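Local coordinates for putative lipoprotein (Bacteroides ovatus, PDB 3OQQ), which is of unknown function but, as a putative extracellular lipoprotein of mainly beta structure, binds calcium ions at sites formed largely by its loops, at residues G127-E132 / Q333-K338; F131-P136 / F147-F152; Y189-G194 / K338-K343; Q282-V287 / Y396-F401. All blocks are in the same frame, centred on the assembly; numbering follows the deposited sequence.

How the contacts relate
Contacts 1 and 2 are buried and both start from strand 122-131, sharing Phe131 and Glu132. Contact 1 is apolar packing between strand 122-131 and strand 333-339 of another sheet, whereas contact 2 is backbone pairing that runs out into a pair of calcium ions. Contact 3 takes up strand 333-339 where contact 1 leaves it, at Lys338, and pairs it with strand 190-198 by backbone hydrogen bonds near the ends of both strands, partly buried. Contact 4, at the surface, joins two loops and gives the second calcium of contact 2 a further carboxylate. Rings and methyls make up contact 1 near the centre; the metal chemistry begins in buried contact 2 and extends to the surface at contact 4.

Contact 1 (G127-E132 / Q333-K338); sequences GVVMFE and QNFFIK. With CA (calcium ion), chain C.
Val129 lies across from Phe335, and Phe131 from Ile337, on two strands whose segment axes come within 8.4 Å and make an angle of 43° between their N-to-C directions. No hydrogen bond links the segments; side chains fill the gap. Val129 CG2 sits over a face of the Phe335 ring, offset toward the rim, 3.9 Å from the centroid. With its CG anti to the carbonyl carbon (chi1 -67°), Phe335 offers that face to the valine methyl. The two sheets pack face to face, as in a beta sandwich: strand 122-131 pairs with strands 150-161 and 385-388, while strand 333-339 belongs to a separate six-stranded antiparallel sheet. Phe131 reaches across and slides past Ile337 in the opposite direction. Ile337 CG1 lies over one face of the Phe131 ring, 4.2 Å from its centroid, and Ile337 CG2 comes within 3.6 Å of Phe131 CD2. The far end of the ring meets backbone, with the Phe335 carbonyl O at its edge, 3.7 Å from Phe131 CZ. Ile337 CD1 closes against the Glu132 carbonyl O at 3.9 Å. The Glu132 side chain leaves in another direction, to a calcium ion and the backbone N of Phe147.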
# COMPACT_ATOMS: atom_id res chain seq x y z
N GLY A 127 2.48 0.40 -3.66
CA GLY A 127 1.56 0.40 -4.79
C GLY A 127 0.71 1.65 -4.80
O GLY A 127 0.89 2.56 -3.98
N VAL A 128 -0.21 1.71 -5.74
CA VAL A 128 -1.16 2.82 -5.85
C VAL A 128 -2.54 2.22 -5.81
O VAL A 128 -2.81 1.21 -6.48
CB VAL A 128 -0.94 3.78 -7.06
CG1 VAL A 128 -1.22 3.11 -8.41
CG2 VAL A 128 -1.79 5.06 -6.89
N VAL A 129 -3.41 2.81 -5.00
CA VAL A 129 -4.77 2.34 -4.85
C VAL A 129 -5.66 3.30 -5.60
O VAL A 129 -5.55 4.52 -5.44
CB VAL A 129 -5.20 2.17 -3.38
CG1 VAL A 129 -6.65 1.75 -3.29
CG2 VAL A 129 -4.32 1.15 -2.67
N MSE A 130 -6.54 2.74 -6.44
CA MSE A 130 -7.47 3.53 -7.24
C MSE A 130 -8.86 3.07 -6.99
O MSE A 130 -9.17 1.93 -7.27
CB MSE A 130 -7.11 3.44 -8.73
CG MSE A 130 -5.77 4.06 -9.02
SE MSE A 130 -5.53 4.26 -10.92
CE MSE A 130 -3.67 4.72 -10.87
N PHE A 131 -9.72 3.99 -6.51
CA PHE A 131 -11.10 3.66 -6.19
C PHE A 131 -12.11 4.41 -6.99
O PHE A 131 -11.87 5.55 -7.37
CB PHE A 131 -11.37 3.98 -4.71
CG PHE A 131 -11.18 2.82 -3.79
CD1 PHE A 131 -12.14 1.81 -3.71
CD2 PHE A 131 -10.06 2.75 -2.97
CE1 PHE A 131 -11.96 0.74 -2.83
CE2 PHE A 131 -9.87 1.65 -2.12
CZ PHE A 131 -10.83 0.66 -2.05
N GLU A 132 -13.27 3.77 -7.19
CA GLU A 132 -14.53 4.29 -7.72
C GLU A 132 -15.38 4.59 -6.48
O GLU A 132 -15.34 3.82 -5.52
CB GLU A 132 -15.20 3.30 -8.69
CG GLU A 132 -14.87 3.59 -10.15
CD GLU A 132 -15.25 4.99 -10.60
OE1 GLU A 132 -16.46 5.29 -10.57
OE2 GLU A 132 -14.35 5.78 -10.95
N GLN A 333 -4.01 -6.44 3.36
CA GLN A 333 -4.00 -5.00 3.19
C GLN A 333 -5.37 -4.59 2.70
O GLN A 333 -5.61 -4.50 1.51
CB GLN A 333 -2.88 -4.56 2.24
CG GLN A 333 -1.53 -5.21 2.51
CD GLN A 333 -0.53 -4.88 1.44
OE1 GLN A 333 -0.88 -4.38 0.36
NE2 GLN A 333 0.73 -5.16 1.70
N ASN A 334 -6.30 -4.45 3.64
CA ASN A 334 -7.68 -4.18 3.29
C ASN A 334 -7.92 -2.66 3.18
O ASN A 334 -8.43 -2.03 4.10
CB ASN A 334 -8.65 -4.86 4.29
CG ASN A 334 -10.09 -4.69 3.91
OD1 ASN A 334 -10.41 -4.13 2.87
ND2 ASN A 334 -11.00 -5.15 4.73
N PHE A 335 -7.56 -2.11 2.02
CA PHE A 335 -7.74 -0.70 1.69
C PHE A 335 -9.22 -0.36 1.47
O PHE A 335 -10.00 -1.21 1.03
CB PHE A 335 -6.93 -0.35 0.42
CG PHE A 335 -5.45 -0.44 0.65
CD1 PHE A 335 -4.80 0.50 1.45
CD2 PHE A 335 -4.70 -1.46 0.09
CE1 PHE A 335 -3.42 0.40 1.69
CE2 PHE A 335 -3.31 -1.52 0.29
CZ PHE A 335 -2.69 -0.61 1.10
N PHE A 336 -9.59 0.88 1.77
CA PHE A 336 -10.97 1.33 1.61
C PHE A 336 -11.04 2.84 1.54
O PHE A 336 -10.09 3.54 1.90
CB PHE A 336 -11.89 0.83 2.78
CG PHE A 336 -11.58 1.34 4.18
CD1 PHE A 336 -10.69 0.65 5.01
CD2 PHE A 336 -12.21 2.47 4.69
CE1 PHE A 336 -10.43 1.10 6.31
CE2 PHE A 336 -11.94 2.92 5.98
CZ PHE A 336 -11.04 2.25 6.78
N ILE A 337 -12.22 3.33 1.11
CA ILE A 337 -12.57 4.73 1.11
C ILE A 337 -13.95 4.91 1.75
O ILE A 337 -14.75 3.95 1.83
CB ILE A 337 -12.50 5.41 -0.27
CG1 ILE A 337 -13.50 4.78 -1.31
CG2 ILE A 337 -11.04 5.46 -0.77
CD1 ILE A 337 -13.97 5.67 -2.33
N LYS A 338 -14.22 6.13 2.23
CA LYS A 338 -15.54 6.54 2.68
C LYS A 338 -15.99 7.74 1.88
O LYS A 338 -15.17 8.56 1.44
CB LYS A 338 -15.63 6.84 4.18
CG LYS A 338 -15.45 5.66 5.09
CD LYS A 338 -16.20 5.93 6.39
CE LYS A 338 -15.32 5.79 7.58
NZ LYS A 338 -16.11 5.96 8.83
CA CA C . -15.63 7.56 -11.10
O HOH W 1 -16.21 9.84 -11.34
O HOH W 2 -17.82 7.89 -10.22
O HOH W 3 -16.49 7.08 -13.31

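Contact 2 (F131-P136 / F147-F152); sequences FEDGWP and FNDVVF. With CA (calcium ion), chain C; CA (calcium ion), chain B.
Glu132 and Asp149 grip one calcium ion from opposite segments, just where the strand pairing gives out. Along Glu132, CB lies 4.1 Å from Asp149 OD2. CG sits squarely over the centre of the Phe147 ring, 3.8 Å from the centroid, a CH-pi contact that seats the middle of the chain on the ring. A bend at chi2 (-57°) then swings the carboxylate off the ring and onto the metal. Glu132 OE1 binds the calcium at 2.5 Å; Glu132 OE2 binds it too and accepts a bent bond (136° at the hydrogen) from Phe147 N at 2.8 Å, on its anti side and 27° out of the carboxylate plane. Asp149 is also bidentate here, and its OD1 bridges to a second calcium ion, 2.5 Å away, which Asn148 and Glu397 help to bind; Asp146 serves both metals. Asp149 OD2 uses its anti lone pair to take the Asp133 N-H, 2.9 Å from Asp133 N. Behind the site the backbone pairs antiparallel, Phe131 N to Val150 O at 2.9 Å, and a classic beta bulge sets both Asp149 and Val150 opposite Phe131. Asp133 OD1 approaches Asp149 OD2 to 3.0 Å and takes a hydrogen bond from a calcium-bound water. Acidic side chains thus crowd together, which the calcium held by Glu132 and Asp149 probably makes tolerable by offsetting their charge.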
# COMPACT_ATOMS: atom_id res chain seq x y z
N PHE A 131 -9.72 3.99 -6.51
CA PHE A 131 -11.10 3.66 -6.19
C PHE A 131 -12.11 4.41 -6.99
O PHE A 131 -11.87 5.55 -7.37
CB PHE A 131 -11.37 3.98 -4.71
CG PHE A 131 -11.18 2.82 -3.79
CD1 PHE A 131 -12.14 1.81 -3.71
CD2 PHE A 131 -10.06 2.75 -2.97
CE1 PHE A 131 -11.96 0.74 -2.83
CE2 PHE A 131 -9.87 1.65 -2.12
CZ PHE A 131 -10.83 0.66 -2.05
N GLU A 132 -13.27 3.77 -7.19
CA GLU A 132 -14.53 4.29 -7.72
C GLU A 132 -15.38 4.59 -6.48
O GLU A 132 -15.34 3.82 -5.52
CB GLU A 132 -15.20 3.30 -8.69
CG GLU A 132 -14.87 3.59 -10.15
CD GLU A 132 -15.25 4.99 -10.60
OE1 GLU A 132 -16.46 5.29 -10.57
OE2 GLU A 132 -14.35 5.78 -10.95
N ASP A 133 -16.12 5.69 -6.47
CA ASP A 133 -16.89 6.11 -5.30
C ASP A 133 -18.39 5.82 -5.37
O ASP A 133 -19.11 6.23 -4.47
CB ASP A 133 -16.70 7.63 -5.09
CG ASP A 133 -17.09 8.53 -6.26
OD1 ASP A 133 -17.90 8.08 -7.12
OD2 ASP A 133 -16.55 9.64 -6.36
N GLY A 134 -18.84 5.18 -6.43
CA GLY A 134 -20.27 4.99 -6.68
C GLY A 134 -20.96 3.77 -6.12
O GLY A 134 -22.19 3.71 -6.22
N TRP A 135 -20.20 2.79 -5.56
CA TRP A 135 -20.77 1.57 -4.98
C TRP A 135 -22.05 1.89 -4.17
O TRP A 135 -22.02 2.83 -3.39
CB TRP A 135 -19.72 0.84 -4.08
CG TRP A 135 -20.26 -0.37 -3.39
CD1 TRP A 135 -20.45 -1.61 -3.94
CD2 TRP A 135 -20.87 -0.42 -2.09
NE1 TRP A 135 -21.07 -2.44 -3.03
CE2 TRP A 135 -21.34 -1.73 -1.89
CE3 TRP A 135 -20.98 0.51 -1.03
CZ2 TRP A 135 -21.97 -2.13 -0.69
CZ3 TRP A 135 -21.61 0.12 0.15
CH2 TRP A 135 -22.09 -1.19 0.31
N PRO A 136 -23.21 1.19 -4.36
CA PRO A 136 -23.43 -0.02 -5.16
C PRO A 136 -23.79 0.24 -6.64
O PRO A 136 -24.19 -0.70 -7.30
CB PRO A 136 -24.58 -0.70 -4.41
CG PRO A 136 -25.39 0.44 -3.91
CD PRO A 136 -24.39 1.50 -3.53
N PHE A 147 -11.96 5.47 -12.47
CA PHE A 147 -11.12 4.91 -11.38
C PHE A 147 -10.13 5.94 -10.80
O PHE A 147 -9.01 5.57 -10.45
CB PHE A 147 -10.38 3.63 -11.80
CG PHE A 147 -11.27 2.41 -11.66
CD1 PHE A 147 -12.15 2.04 -12.68
CD2 PHE A 147 -11.25 1.65 -10.49
CE1 PHE A 147 -13.00 0.94 -12.53
CE2 PHE A 147 -12.10 0.55 -10.34
CZ PHE A 147 -12.97 0.20 -11.35
N ASN A 148 -10.54 7.20 -10.67
CA ASN A 148 -9.64 8.20 -10.08
C ASN A 148 -10.33 8.93 -8.93
O ASN A 148 -9.83 9.96 -8.48
CB ASN A 148 -9.14 9.18 -11.15
CG ASN A 148 -10.27 10.03 -11.66
OD1 ASN A 148 -11.38 9.96 -11.14
ND2 ASN A 148 -10.02 10.86 -12.66
N ASP A 149 -11.50 8.43 -8.49
CA ASP A 149 -12.32 9.08 -7.44
C ASP A 149 -11.54 9.29 -6.16
O ASP A 149 -11.70 10.33 -5.52
CB ASP A 149 -13.61 8.31 -7.22
CG ASP A 149 -14.39 8.21 -8.53
OD1 ASP A 149 -14.01 8.92 -9.52
OD2 ASP A 149 -15.34 7.42 -8.60
N VAL A 150 -10.66 8.32 -5.83
CA VAL A 150 -9.67 8.42 -4.76
C VAL A 150 -8.43 7.70 -5.28
O VAL A 150 -8.50 6.54 -5.70
CB VAL A 150 -10.05 7.94 -3.33
CG1 VAL A 150 -8.93 8.28 -2.34
CG2 VAL A 150 -11.37 8.56 -2.84
N VAL A 151 -7.33 8.42 -5.36
CA VAL A 151 -6.09 7.82 -5.86
C VAL A 151 -5.07 8.07 -4.78
O VAL A 151 -4.84 9.22 -4.41
CB VAL A 151 -5.63 8.32 -7.25
CG1 VAL A 151 -4.37 7.62 -7.73
CG2 VAL A 151 -6.74 8.19 -8.29
N PHE A 152 -4.54 7.00 -4.20
CA PHE A 152 -3.52 7.17 -3.19
C PHE A 152 -2.44 6.16 -3.30
O PHE A 152 -2.71 5.01 -3.57
CB PHE A 152 -4.09 7.17 -1.77
CG PHE A 152 -4.76 5.91 -1.27
CD1 PHE A 152 -6.13 5.71 -1.46
CD2 PHE A 152 -4.06 4.99 -0.49
CE1 PHE A 152 -6.77 4.61 -0.91
CE2 PHE A 152 -4.70 3.87 0.04
CZ PHE A 152 -6.06 3.71 -0.16
CA CA C . -15.63 7.56 -11.10
CA CA B . -13.67 10.66 -11.26
O HOH W 2 -17.82 7.89 -10.22
O HOH W 1 -16.21 9.84 -11.34
O HOH W 3 -16.49 7.08 -13.31

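Contact 3 (Y189-G194 / K338-K343); sequences YPTVLG and KVNGGK
Thr191 and Val192 both give their backbone N-H to one acceptor, Lys338 O, which makes a classic beta bulge between antiparallel strands 190-198 and 333-339. The two donors reach this oxygen from the same face of its carbonyl plane, Thr191 N at 2.9 Å and nearly straight (178°), Val192 N at 3.1 Å. Lys338 N answers by bonding to Val192 O at 2.8 Å. On this hydrogen-bonded pair the side chains lie together and point the same way, with Val192 CB 3.7 Å from Lys338 CB; the lysine then bends off at chi3, and its NZ bonds a triethylene glycol, probably from the crystallisation liquor. Pro190 and Val339 form the next, non-hydrogen-bonded pair, their side chains diverging; beyond it Tyr189 O accepts from Asn340 N at 2.8 Å. Farther out the chain turns back through Gly341 and Gly342 toward strand 343-346. Gly342 N bonds to Val339 O and Val339 N to Lys343 O, a G1 bulge; both glycines have backbone angles at which a CB would jam against the preceding carbonyl. On the other flank, Pro190 and Leu193 pack against Val150 of the facing sheet. At the exposed end, Asn340 CB meets the edge of the Tyr189 ring, 4.2 Å from Tyr189 CD1.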
# COMPACT_ATOMS: atom_id res chain seq x y z
N TYR A 189 -17.96 13.66 -3.64
CA TYR A 189 -18.32 13.12 -2.34
C TYR A 189 -17.28 12.28 -1.57
O TYR A 189 -17.57 12.06 -0.40
CB TYR A 189 -19.62 12.31 -2.52
CG TYR A 189 -20.72 13.16 -3.09
CD1 TYR A 189 -21.31 14.17 -2.33
CD2 TYR A 189 -21.09 13.07 -4.43
CE1 TYR A 189 -22.28 15.01 -2.86
CE2 TYR A 189 -22.06 13.91 -4.98
CZ TYR A 189 -22.68 14.85 -4.18
OH TYR A 189 -23.67 15.67 -4.67
N PRO A 190 -16.10 11.82 -2.08
CA PRO A 190 -15.16 11.08 -1.20
C PRO A 190 -14.69 11.94 -0.02
O PRO A 190 -14.43 13.12 -0.20
CB PRO A 190 -14.00 10.71 -2.12
CG PRO A 190 -14.56 10.79 -3.51
CD PRO A 190 -15.57 11.91 -3.46
N THR A 191 -14.60 11.36 1.17
CA THR A 191 -14.22 12.11 2.36
C THR A 191 -13.05 11.45 3.09
O THR A 191 -12.30 12.15 3.76
CB THR A 191 -15.42 12.22 3.32
OG1 THR A 191 -15.94 10.91 3.56
CG2 THR A 191 -16.55 13.12 2.77
N VAL A 192 -12.96 10.11 3.04
CA VAL A 192 -11.95 9.35 3.79
C VAL A 192 -11.31 8.28 2.92
O VAL A 192 -11.95 7.75 2.02
CB VAL A 192 -12.59 8.68 5.07
CG1 VAL A 192 -11.53 7.96 5.92
CG2 VAL A 192 -13.38 9.67 5.94
N LEU A 193 -10.03 7.97 3.20
CA LEU A 193 -9.29 6.83 2.70
C LEU A 193 -8.75 6.11 3.92
O LEU A 193 -8.58 6.72 4.98
CB LEU A 193 -8.20 7.15 1.67
CG LEU A 193 -6.96 7.94 2.08
CD1 LEU A 193 -5.88 7.04 2.61
CD2 LEU A 193 -6.40 8.65 0.88
N GLY A 194 -8.51 4.82 3.82
CA GLY A 194 -7.99 4.09 4.96
C GLY A 194 -7.55 2.69 4.63
O GLY A 194 -7.60 2.25 3.48
N LYS A 338 -14.22 6.13 2.23
CA LYS A 338 -15.54 6.54 2.68
C LYS A 338 -15.99 7.74 1.88
O LYS A 338 -15.17 8.56 1.44
CB LYS A 338 -15.63 6.84 4.18
CG LYS A 338 -15.45 5.66 5.09
CD LYS A 338 -16.20 5.93 6.39
CE LYS A 338 -15.32 5.79 7.58
NZ LYS A 338 -16.11 5.96 8.83
N VAL A 339 -17.29 7.81 1.64
CA VAL A 339 -17.90 8.92 0.93
C VAL A 339 -18.86 9.59 1.89
O VAL A 339 -19.28 8.97 2.88
CB VAL A 339 -18.57 8.48 -0.40
CG1 VAL A 339 -17.57 7.76 -1.31
CG2 VAL A 339 -19.80 7.62 -0.15
N ASN A 340 -19.17 10.87 1.63
CA ASN A 340 -20.07 11.70 2.43
C ASN A 340 -21.30 10.89 2.87
O ASN A 340 -21.97 10.30 2.04
CB ASN A 340 -20.50 12.91 1.61
CG ASN A 340 -21.27 13.92 2.41
OD1 ASN A 340 -20.78 14.45 3.42
ND2 ASN A 340 -22.50 14.16 2.00
N GLY A 341 -21.54 10.83 4.17
CA GLY A 341 -22.64 10.04 4.69
C GLY A 341 -22.18 8.78 5.40
O GLY A 341 -22.97 8.17 6.12
N GLY A 342 -20.91 8.38 5.20
CA GLY A 342 -20.33 7.22 5.88
C GLY A 342 -20.33 5.90 5.15
O GLY A 342 -19.92 4.88 5.72
N LYS A 343 -20.78 5.87 3.89
CA LYS A 343 -20.72 4.67 3.07
C LYS A 343 -19.23 4.29 2.86
O LYS A 343 -18.42 5.13 2.49
CB LYS A 343 -21.42 4.94 1.74
CG LYS A 343 -21.98 3.74 1.04
CD LYS A 343 -22.14 4.03 -0.44
CE LYS A 343 -23.25 4.98 -0.77
NZ LYS A 343 -23.12 5.48 -2.16

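Contact 4 (Q282-V287 / Y396-F401); sequences QDMFQV and YERVPF. With CA (calcium ion), chain B; ACT (acetate ion), chain F.
Met284, modelled as selenomethionine, lays its terminal methyl over the aliphatic part of Glu397, Met284 CE to Glu397 CG 3.7 Å, the two side chains crossing at about a right angle. Its bend at chi3 (-90°) also brings CE close to the Arg398 guanidinium, while Met284 SE stands 3.9 Å from Glu397 OE2. Val287 lies beside the same glutamate and points the same way, Val287 CG2 being 3.6 Å from Glu397 OE1. Packed against both of them, Glu397 leaves the backbone with CG anti to N (chi1 -162°) and folds at chi2, which turns both carboxylate oxygens to a calcium ion, Glu397 OE1 at 2.4 Å and OE2 at 2.5 Å. Its backbone is held as well: Glu397 N donates to Val287 O at 2.8 Å, and Tyr396 CA makes a CA-H...O contact with that oxygen. Glu397 and Arg398 are the central residues of a type II turn from Tyr396 to Val399, closed by Val399 N to Tyr396 O. At the outer side, two waters join Gln282 O to Arg398, one at NH1 and one at NH2, and Tyr396 OH donates to acetate O at 2.7 Å, the acetate probably coming from the crystallisation liquor. With the backbone of Glu397 held by Val287 O and its chain packed against Met284 and Val287, both carboxylate oxygens reach the metal; the ion thereby links this surface loop to its other protein ligands, Asp146, Asn148, Asp149 and Gly186.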
# COMPACT_ATOMS: atom_id res chain seq x y z
N GLN A 282 -16.27 21.42 -9.68
CA GLN A 282 -16.16 21.12 -11.10
C GLN A 282 -14.81 20.48 -11.42
O GLN A 282 -14.76 19.44 -12.08
CB GLN A 282 -16.36 22.39 -11.93
CG GLN A 282 -16.37 22.13 -13.43
CD GLN A 282 -16.49 23.42 -14.19
OE1 GLN A 282 -17.13 24.36 -13.73
NE2 GLN A 282 -15.86 23.48 -15.35
N ASP A 283 -13.72 21.11 -10.97
CA ASP A 283 -12.35 20.67 -11.21
C ASP A 283 -11.98 19.48 -10.40
O ASP A 283 -11.20 18.65 -10.87
CB ASP A 283 -11.38 21.81 -10.87
CG ASP A 283 -11.62 23.05 -11.69
OD1 ASP A 283 -12.29 22.94 -12.73
OD2 ASP A 283 -11.12 24.12 -11.30
N MSE A 284 -12.41 19.45 -9.13
CA MSE A 284 -12.01 18.41 -8.19
C MSE A 284 -10.48 18.47 -7.97
O MSE A 284 -9.90 19.56 -8.14
CB MSE A 284 -12.54 17.02 -8.61
CG MSE A 284 -14.09 16.94 -8.49
SE MSE A 284 -14.83 15.46 -9.50
CE MSE A 284 -15.10 16.36 -11.09
N PHE A 285 -9.81 17.36 -7.60
CA PHE A 285 -8.41 17.41 -7.19
C PHE A 285 -7.45 16.53 -7.99
O PHE A 285 -7.45 15.30 -7.83
CB PHE A 285 -8.31 17.06 -5.68
CG PHE A 285 -6.92 17.22 -5.08
CD1 PHE A 285 -6.33 18.48 -5.00
CD2 PHE A 285 -6.23 16.13 -4.57
CE1 PHE A 285 -5.06 18.63 -4.46
CE2 PHE A 285 -4.97 16.29 -4.01
CZ PHE A 285 -4.38 17.54 -3.96
N GLN A 286 -6.51 17.19 -8.74
CA GLN A 286 -5.45 16.56 -9.55
C GLN A 286 -6.03 15.61 -10.61
O GLN A 286 -5.43 14.57 -10.87
CB GLN A 286 -4.43 15.82 -8.65
CG GLN A 286 -3.78 16.69 -7.52
CD GLN A 286 -3.01 17.90 -8.06
OE1 GLN A 286 -3.57 18.80 -8.67
NE2 GLN A 286 -1.72 17.97 -7.82
N VAL A 287 -7.21 15.93 -11.21
CA VAL A 287 -7.86 15.06 -12.22
C VAL A 287 -8.31 15.82 -13.51
O VAL A 287 -8.67 15.19 -14.53
CB VAL A 287 -9.07 14.25 -11.62
CG1 VAL A 287 -8.62 13.32 -10.50
CG2 VAL A 287 -10.23 15.16 -11.15
N TYR A 396 -7.53 11.01 -16.45
CA TYR A 396 -8.16 12.34 -16.40
C TYR A 396 -9.64 12.12 -16.09
O TYR A 396 -10.17 11.04 -16.37
CB TYR A 396 -8.01 13.08 -17.75
CG TYR A 396 -6.68 13.76 -17.93
CD1 TYR A 396 -6.36 14.91 -17.22
CD2 TYR A 396 -5.77 13.30 -18.88
CE1 TYR A 396 -5.12 15.53 -17.38
CE2 TYR A 396 -4.54 13.93 -19.07
CZ TYR A 396 -4.22 15.04 -18.30
OH TYR A 396 -3.01 15.67 -18.46
N GLU A 397 -10.30 13.11 -15.47
CA GLU A 397 -11.70 13.01 -15.08
C GLU A 397 -12.59 12.62 -16.26
O GLU A 397 -12.46 13.18 -17.36
CB GLU A 397 -12.20 14.33 -14.46
CG GLU A 397 -13.49 14.18 -13.66
CD GLU A 397 -13.59 13.08 -12.61
OE1 GLU A 397 -12.53 12.60 -12.13
OE2 GLU A 397 -14.73 12.73 -12.24
N ARG A 398 -13.49 11.63 -16.02
CA ARG A 398 -14.48 11.07 -16.95
C ARG A 398 -13.84 10.34 -18.15
O ARG A 398 -14.55 9.96 -19.07
CB ARG A 398 -15.47 12.14 -17.44
CG ARG A 398 -16.54 12.50 -16.38
CD ARG A 398 -17.43 13.65 -16.84
NE ARG A 398 -16.65 14.85 -17.15
CZ ARG A 398 -16.30 15.79 -16.26
NH1 ARG A 398 -16.70 15.70 -15.00
NH2 ARG A 398 -15.56 16.82 -16.64
N VAL A 399 -12.53 10.08 -18.11
CA VAL A 399 -11.89 9.28 -19.16
C VAL A 399 -12.06 7.80 -18.74
O VAL A 399 -11.60 7.43 -17.65
CB VAL A 399 -10.40 9.65 -19.42
CG1 VAL A 399 -9.71 8.60 -20.28
CG2 VAL A 399 -10.27 11.04 -20.04
N PRO A 400 -12.70 6.94 -19.58
CA PRO A 400 -12.84 5.51 -19.20
C PRO A 400 -11.48 4.87 -18.91
O PRO A 400 -10.55 5.05 -19.70
CB PRO A 400 -13.50 4.88 -20.44
CG PRO A 400 -14.21 6.00 -21.11
CD PRO A 400 -13.30 7.20 -20.91
N PHE A 401 -11.36 4.13 -17.79
CA PHE A 401 -10.10 3.47 -17.40
C PHE A 401 -9.52 2.60 -18.54
O PHE A 401 -8.34 2.74 -18.85
CB PHE A 401 -10.26 2.63 -16.12
CG PHE A 401 -8.92 2.34 -15.47
CD1 PHE A 401 -8.18 3.36 -14.88
CD2 PHE A 401 -8.38 1.07 -15.51
CE1 PHE A 401 -6.93 3.10 -14.30
CE2 PHE A 401 -7.12 0.80 -14.93
CZ PHE A 401 -6.41 1.81 -14.32
CA CA B . -13.67 10.66 -11.26
C ACT F . -1.45 14.91 -21.45
O ACT F . -1.51 14.36 -20.30
OXT ACT F . -0.44 14.83 -22.20
CH3 ACT F . -2.65 15.69 -21.93
O HOH W 4 -16.75 18.32 -13.38
O HOH W 5 -13.60 18.19 -14.48
O HOH W 1 -16.21 9.84 -11.34